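Sensor protein (PDB 2OOL) senses light as a bacteriophytochrome through biliverdin bound in this N-terminal chromophore-binding domain, and as a whole probably works as a sensor histidine kinase. Local coordinates at residues R181-Q186 with I196-D201; A280-S285 with I296-L301. All coordinates share one frame; numbering follows the deposited sequence.

Overall arrangement
Both interactions are antiparallel hairpins of the same GAF-domain sheet, and strands 181-187 and 291-300 join them: K183 N lies 2.8 Å from S297 O in a probable hydrogen bond, and R181 O meets H299 N likewise. Interaction 1 lies toward one margin of the sheet; R181, K183, E198 and R200 gather their charges on one face, while I182, A197 and D199 turn to helix 162-177, and R200 is exposed. Interaction 2 is nearer the chain centre, and every touching residue is buried. Its chemistry splits between a mainly apolar face under helix 308-332 and a polar face of S283, S297 and H299 turned to the chromophore. K183 brings interaction 1 to that pocket.

Interaction 1 (R181-Q186 with I196-D201); sequences RIKVYQ and IAEDRD
With CG trans to the backbone N in both (chi1 -174° and -166°), R181 and E198, which stand on one face of an antiparallel beta hairpin in the GAF domain, run their chains out until R181 CD comes within 3.6 Å of E198 OE2, so a methylene makes the touch rather than the charge. R181 NE stays 4.6 Å from that oxygen; the guanidinium runs on to H299 and to the carbonyl of P205, while S206 OG and L207 N hold the carboxylate. K183 runs alongside E198, with its CG 3.8 Å from E198 OE2, and its end leads on to the biliverdin pocket. R200 NH1 reaches E198 OE1 in a salt bridge whose hydrogen bond is weak. I182, A197 and D199 occupy the other face and lie against helix 162-177, where R174 pairs with D199.

I182 and D199 are joined by two main-chain bonds, the nearly straight one from I182 N to D199 O measuring 2.8 Å. Further along, a classic beta bulge sets both I196 and A197 opposite V184: A197 O accepts from V184 N, and V184 O from I196 N at 2.9 Å. With chi1 at 57°, I196 tucks CG1 between its backbone N and carbonyl carbon, 3.5 Å from V184 O, and sends CD1 across to Q186. Cutting I196 back to an alanine removes CG1, CG2 and CD1 and would probably leave a gap beside V184 O and the Q186 amide without its apolar support. The last link of this packing is I196 CD1, 3.7 Å from Q186 NE2.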
# COMPACT_ATOMS: atom_id res chain seq x y z
N ARG A 181 -6.39 -8.86 18.63
CA ARG A 181 -6.91 -7.65 19.28
C ARG A 181 -6.01 -6.46 19.04
O ARG A 181 -4.83 -6.50 19.37
CB ARG A 181 -7.03 -7.87 20.80
CG ARG A 181 -7.71 -6.72 21.56
CD ARG A 181 -7.88 -7.05 23.03
NE ARG A 181 -6.61 -7.25 23.73
CZ ARG A 181 -6.47 -7.93 24.86
NH1 ARG A 181 -5.30 -8.02 25.41
NH2 ARG A 181 -7.49 -8.51 25.44
N ILE A 182 -6.56 -5.42 18.43
CA ILE A 182 -5.84 -4.19 18.18
C ILE A 182 -6.51 -3.08 18.98
O ILE A 182 -7.72 -2.90 18.89
CB ILE A 182 -5.86 -3.83 16.69
CG1 ILE A 182 -5.45 -5.02 15.80
CG2 ILE A 182 -5.02 -2.58 16.39
CD1 ILE A 182 -4.17 -5.70 16.12
N LYS A 183 -5.70 -2.32 19.74
CA LYS A 183 -6.20 -1.24 20.62
C LYS A 183 -5.52 0.07 20.26
O LYS A 183 -4.37 0.08 19.97
CB LYS A 183 -5.89 -1.57 22.08
CG LYS A 183 -6.68 -2.82 22.62
CD LYS A 183 -5.94 -3.54 23.76
CE LYS A 183 -4.60 -4.11 23.32
NZ LYS A 183 -4.62 -5.45 22.74
N VAL A 184 -6.24 1.18 20.30
CA VAL A 184 -5.60 2.49 20.22
C VAL A 184 -5.65 3.06 21.64
O VAL A 184 -6.71 3.17 22.24
CB VAL A 184 -6.28 3.41 19.22
CG1 VAL A 184 -5.53 4.75 19.17
CG2 VAL A 184 -6.31 2.72 17.89
N TYR A 185 -4.48 3.36 22.15
CA TYR A 185 -4.25 3.73 23.55
C TYR A 185 -3.77 5.17 23.52
O TYR A 185 -2.77 5.45 22.88
CB TYR A 185 -3.12 2.85 24.10
CG TYR A 185 -2.83 2.99 25.59
CD1 TYR A 185 -1.65 3.58 26.05
CD2 TYR A 185 -3.70 2.49 26.52
CE1 TYR A 185 -1.38 3.69 27.41
CE2 TYR A 185 -3.44 2.60 27.90
CZ TYR A 185 -2.26 3.20 28.34
OH TYR A 185 -2.02 3.32 29.72
N GLN A 186 -4.46 6.05 24.25
CA GLN A 186 -4.11 7.47 24.24
C GLN A 186 -3.59 7.87 25.60
O GLN A 186 -4.16 7.47 26.62
CB GLN A 186 -5.36 8.34 23.94
CG GLN A 186 -5.05 9.83 23.76
CD GLN A 186 -6.30 10.69 23.62
OE1 GLN A 186 -6.22 11.87 23.28
NE2 GLN A 186 -7.44 10.10 23.86
N ILE A 196 -9.03 3.88 23.77
CA ILE A 196 -10.12 4.67 23.23
C ILE A 196 -10.78 4.03 22.00
O ILE A 196 -11.87 4.44 21.58
CB ILE A 196 -9.68 6.10 22.93
CG1 ILE A 196 -8.48 6.12 21.97
CG2 ILE A 196 -9.28 6.78 24.25
CD1 ILE A 196 -8.17 7.48 21.38
N ALA A 197 -10.15 3.01 21.42
CA ALA A 197 -10.76 2.27 20.31
C ALA A 197 -10.15 0.88 20.32
O ALA A 197 -9.10 0.67 20.91
CB ALA A 197 -10.51 2.95 18.96
N GLU A 198 -10.85 -0.05 19.67
CA GLU A 198 -10.52 -1.46 19.70
C GLU A 198 -11.18 -2.20 18.55
O GLU A 198 -12.32 -1.98 18.25
CB GLU A 198 -11.03 -2.09 20.98
CG GLU A 198 -10.47 -3.47 21.27
CD GLU A 198 -10.95 -3.99 22.60
OE1 GLU A 198 -12.19 -4.14 22.74
OE2 GLU A 198 -10.08 -4.23 23.50
N ASP A 199 -10.42 -3.07 17.88
CA ASP A 199 -11.05 -4.07 17.01
C ASP A 199 -10.46 -5.39 17.38
O ASP A 199 -9.24 -5.53 17.47
CB ASP A 199 -10.79 -3.76 15.54
CG ASP A 199 -11.76 -4.47 14.60
OD1 ASP A 199 -13.00 -4.41 14.78
OD2 ASP A 199 -11.28 -5.09 13.65
N ARG A 200 -11.32 -6.37 17.58
CA ARG A 200 -10.91 -7.72 17.94
C ARG A 200 -11.76 -8.81 17.27
O ARG A 200 -12.93 -8.59 16.89
CB ARG A 200 -10.97 -7.91 19.45
CG ARG A 200 -12.30 -7.69 20.02
CD ARG A 200 -12.35 -7.99 21.50
NE ARG A 200 -13.74 -8.25 21.86
CZ ARG A 200 -14.68 -7.32 21.87
NH1 ARG A 200 -14.38 -6.06 21.59
NH2 ARG A 200 -15.91 -7.66 22.17
N ASP A 201 -11.16 -10.00 17.20
CA ASP A 201 -11.80 -11.20 16.65
C ASP A 201 -12.75 -11.79 17.71
O ASP A 201 -12.72 -11.40 18.88
CB ASP A 201 -10.70 -12.18 16.20
CG ASP A 201 -11.23 -13.34 15.33
OD1 ASP A 201 -12.44 -13.30 14.91
OD2 ASP A 201 -10.44 -14.28 15.07

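Interaction 2 (A280-S285 with I296-L301); sequences AAMSIS and ISCHNL. With LBV (3-[2-[(Z)-[3-(2-carboxyethyl)-5-[(Z)-(4-ethenyl-3-methyl-5-oxidanylidene-pyrrol-2-ylidene)methyl]-4-methyl-pyrrol-1-ium -2-ylidene]methyl]-5-[(Z)-[(3E)-3-ethylidene-4-methyl-5-oxidanylidene-pyrrolidin-2-ylidene]methyl]-4-methyl-1H-pyrrol-3- yl]propanoic acid), chain C.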
# COMPACT_ATOMS: atom_id res chain seq x y z
N ALA A 280 2.04 -12.90 21.90
CA ALA A 280 2.68 -12.07 20.84
C ALA A 280 2.17 -10.67 21.09
O ALA A 280 1.00 -10.51 21.45
CB ALA A 280 2.25 -12.53 19.41
N ALA A 281 3.03 -9.68 20.89
CA ALA A 281 2.72 -8.26 21.05
C ALA A 281 3.43 -7.47 19.94
O ALA A 281 4.58 -7.75 19.60
CB ALA A 281 3.22 -7.77 22.36
N MET A 282 2.75 -6.47 19.42
CA MET A 282 3.36 -5.51 18.50
C MET A 282 2.74 -4.14 18.71
O MET A 282 1.49 -4.02 18.79
CB MET A 282 3.10 -5.90 17.05
CG MET A 282 3.61 -4.81 16.06
SD MET A 282 3.46 -5.28 14.33
CE MET A 282 1.73 -5.48 14.17
N SER A 283 3.56 -3.11 18.73
CA SER A 283 3.02 -1.77 18.89
C SER A 283 3.72 -0.75 18.00
O SER A 283 4.83 -0.94 17.58
CB SER A 283 2.99 -1.37 20.38
OG SER A 283 4.25 -1.51 21.02
N ILE A 284 2.95 0.30 17.67
CA ILE A 284 3.35 1.38 16.80
C ILE A 284 2.98 2.67 17.53
O ILE A 284 1.83 2.87 17.98
CB ILE A 284 2.59 1.35 15.45
CG1 ILE A 284 2.77 0.01 14.69
CG2 ILE A 284 2.98 2.51 14.59
CD1 ILE A 284 1.63 -0.92 14.89
N SER A 285 3.95 3.56 17.64
CA SER A 285 3.79 4.88 18.29
C SER A 285 2.92 5.85 17.49
O SER A 285 2.91 5.84 16.26
CB SER A 285 5.20 5.50 18.51
OG SER A 285 5.93 4.68 19.42
N ILE A 296 -0.73 2.24 19.04
CA ILE A 296 -1.51 1.13 18.53
C ILE A 296 -0.85 -0.11 19.08
O ILE A 296 0.31 -0.37 18.81
CB ILE A 296 -1.50 1.08 17.00
CG1 ILE A 296 -1.94 2.44 16.45
CG2 ILE A 296 -2.40 -0.05 16.50
CD1 ILE A 296 -2.28 2.46 14.97
N SER A 297 -1.58 -0.82 19.93
CA SER A 297 -1.09 -2.01 20.61
C SER A 297 -1.86 -3.23 20.09
O SER A 297 -3.09 -3.26 20.14
CB SER A 297 -1.36 -1.88 22.10
OG SER A 297 -0.90 -3.00 22.85
N CYS A 298 -1.10 -4.22 19.62
CA CYS A 298 -1.61 -5.39 18.94
C CYS A 298 -1.23 -6.66 19.74
O CYS A 298 -0.07 -6.93 19.96
CB CYS A 298 -1.01 -5.46 17.53
SG CYS A 298 -0.98 -3.93 16.53
N HIS A 299 -2.21 -7.44 20.18
CA HIS A 299 -1.95 -8.64 20.96
C HIS A 299 -2.50 -9.88 20.25
O HIS A 299 -3.52 -9.83 19.56
CB HIS A 299 -2.66 -8.54 22.30
CG HIS A 299 -2.05 -7.55 23.24
ND1 HIS A 299 -2.72 -7.12 24.38
CD2 HIS A 299 -0.87 -6.88 23.21
CE1 HIS A 299 -1.96 -6.24 25.01
NE2 HIS A 299 -0.83 -6.08 24.33
N ASN A 300 -1.79 -10.99 20.44
CA ASN A 300 -2.23 -12.27 19.97
C ASN A 300 -2.12 -13.28 21.12
O ASN A 300 -1.22 -13.20 21.94
CB ASN A 300 -1.45 -12.73 18.73
CG ASN A 300 -2.30 -13.62 17.81
OD1 ASN A 300 -3.29 -13.16 17.27
ND2 ASN A 300 -1.93 -14.90 17.67
N LEU A 301 -3.04 -14.22 21.16
CA LEU A 301 -3.01 -15.24 22.20
C LEU A 301 -1.78 -16.10 22.10
O LEU A 301 -1.15 -16.42 23.12
CB LEU A 301 -4.24 -16.14 22.08
CG LEU A 301 -4.43 -17.21 23.18
CD1 LEU A 301 -5.02 -16.60 24.48
CD2 LEU A 301 -5.30 -18.37 22.69
C1A LBV C . 4.92 -2.74 34.16
C1B LBV C . 7.87 -1.90 30.94
O1B LBV C . 12.20 -3.33 26.35
C1C LBV C . 5.27 -1.75 27.22
O1C LBV C . 3.97 -3.39 22.46
C1D LBV C . 0.55 -1.99 27.57
C2A LBV C . 5.73 -2.37 35.37
C2B LBV C . 9.05 -1.75 30.21
O2B LBV C . 10.92 -2.21 24.95
C2C LBV C . 4.72 -1.68 25.92
O2C LBV C . 4.12 -4.88 24.08
C2D LBV C . -0.63 -1.47 28.14
C3A LBV C . 7.03 -1.98 34.65
C3B LBV C . 8.72 -1.72 28.85
C3C LBV C . 3.34 -1.64 26.08
C3D LBV C . -1.67 -1.94 27.36
C4A LBV C . 6.85 -2.12 33.24
C4B LBV C . 7.30 -1.79 28.77
C4C LBV C . 3.05 -1.72 27.45
C4D LBV C . -1.10 -2.74 26.36
CAA LBV C . 8.22 -1.52 35.25
CAB LBV C . 9.73 -1.61 27.69
CAC LBV C . 5.39 -1.65 24.53
CAD LBV C . -3.00 -1.69 27.60
CBA LBV C . 8.51 -1.25 36.77
CBB LBV C . 9.97 -2.94 27.01
CBC LBV C . 5.73 -3.10 24.05
CBD LBV C . -4.03 -2.16 26.80
CGB LBV C . 11.13 -2.80 26.01
CGC LBV C . 4.50 -3.87 23.47
CHB LBV C . 7.90 -1.86 32.34
CHC LBV C . 6.65 -1.79 27.49
CHD LBV C . 1.81 -1.70 28.08
CMA LBV C . 5.92 -3.64 36.23
CMB LBV C . 10.48 -1.69 30.78
CMC LBV C . 2.39 -1.53 24.87
CMD LBV C . -0.80 -0.55 29.36
N_A LBV C . 5.61 -2.56 33.01
O_A LBV C . 3.76 -3.14 34.19
N_B LBV C . 6.87 -1.89 30.04
N_C LBV C . 4.23 -1.78 28.07
N_D LBV C . 0.22 -2.74 26.53
O_D LBV C . -1.68 -3.36 25.44
O HOH W 1 1.42 -4.35 21.96
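M282 and C298 form the tight centre of this antiparallel hairpin of the GAF domain. C298 N donates to M282 O over 2.7 Å, and C298 CB crowds the same carbonyl oxygen at 3.1 Å. C298 SG stands beside its own backbone N, opposite the carbonyl carbon (chi1 -46°), and there meets the methyl end of M282, with M282 CE 3.9 Å away, and I284 CD1 a little farther off. I284 and I296 continue this apolar face; at the other end the packing goes on through the CB atoms of A280 and N300, 3.8 Å apart. Paired main-chain bonds link A280 with N300, M282 with C298 and I284 with I296, the longest being A280 N to N300 O.

The other face is looser between the strands: the nearest approach of S283 to S297 is from S283 CB to S297 CA, and A281 barely reaches the H299 ring. The chromophore and a water bridge this side. S297 OG donates to the D-ring oxygen O_D at 2.7 Å, and H299 CE1 approaches the same O_D to 2.9 Å, the ring lying oblique to it. S283 OG bonds to O1C of the C-ring propionate, at a modelled length too short to be trusted. The water spans S297 OG and O1C, both at 2.8 Å, with a weak third bond to M282 O. Through S297 OG and this water, D ring and carboxylate are both tied to strand 291-300. R231 also holds S283 OG, and the polar partner of H299 is R181 on the next strand.

Helix 308-332 covers M282 and I284 through R311, C314 and A318, while strands 181-187 and 230-233 flank the hairpin, bonding to 291-300 and 280-288 respectively.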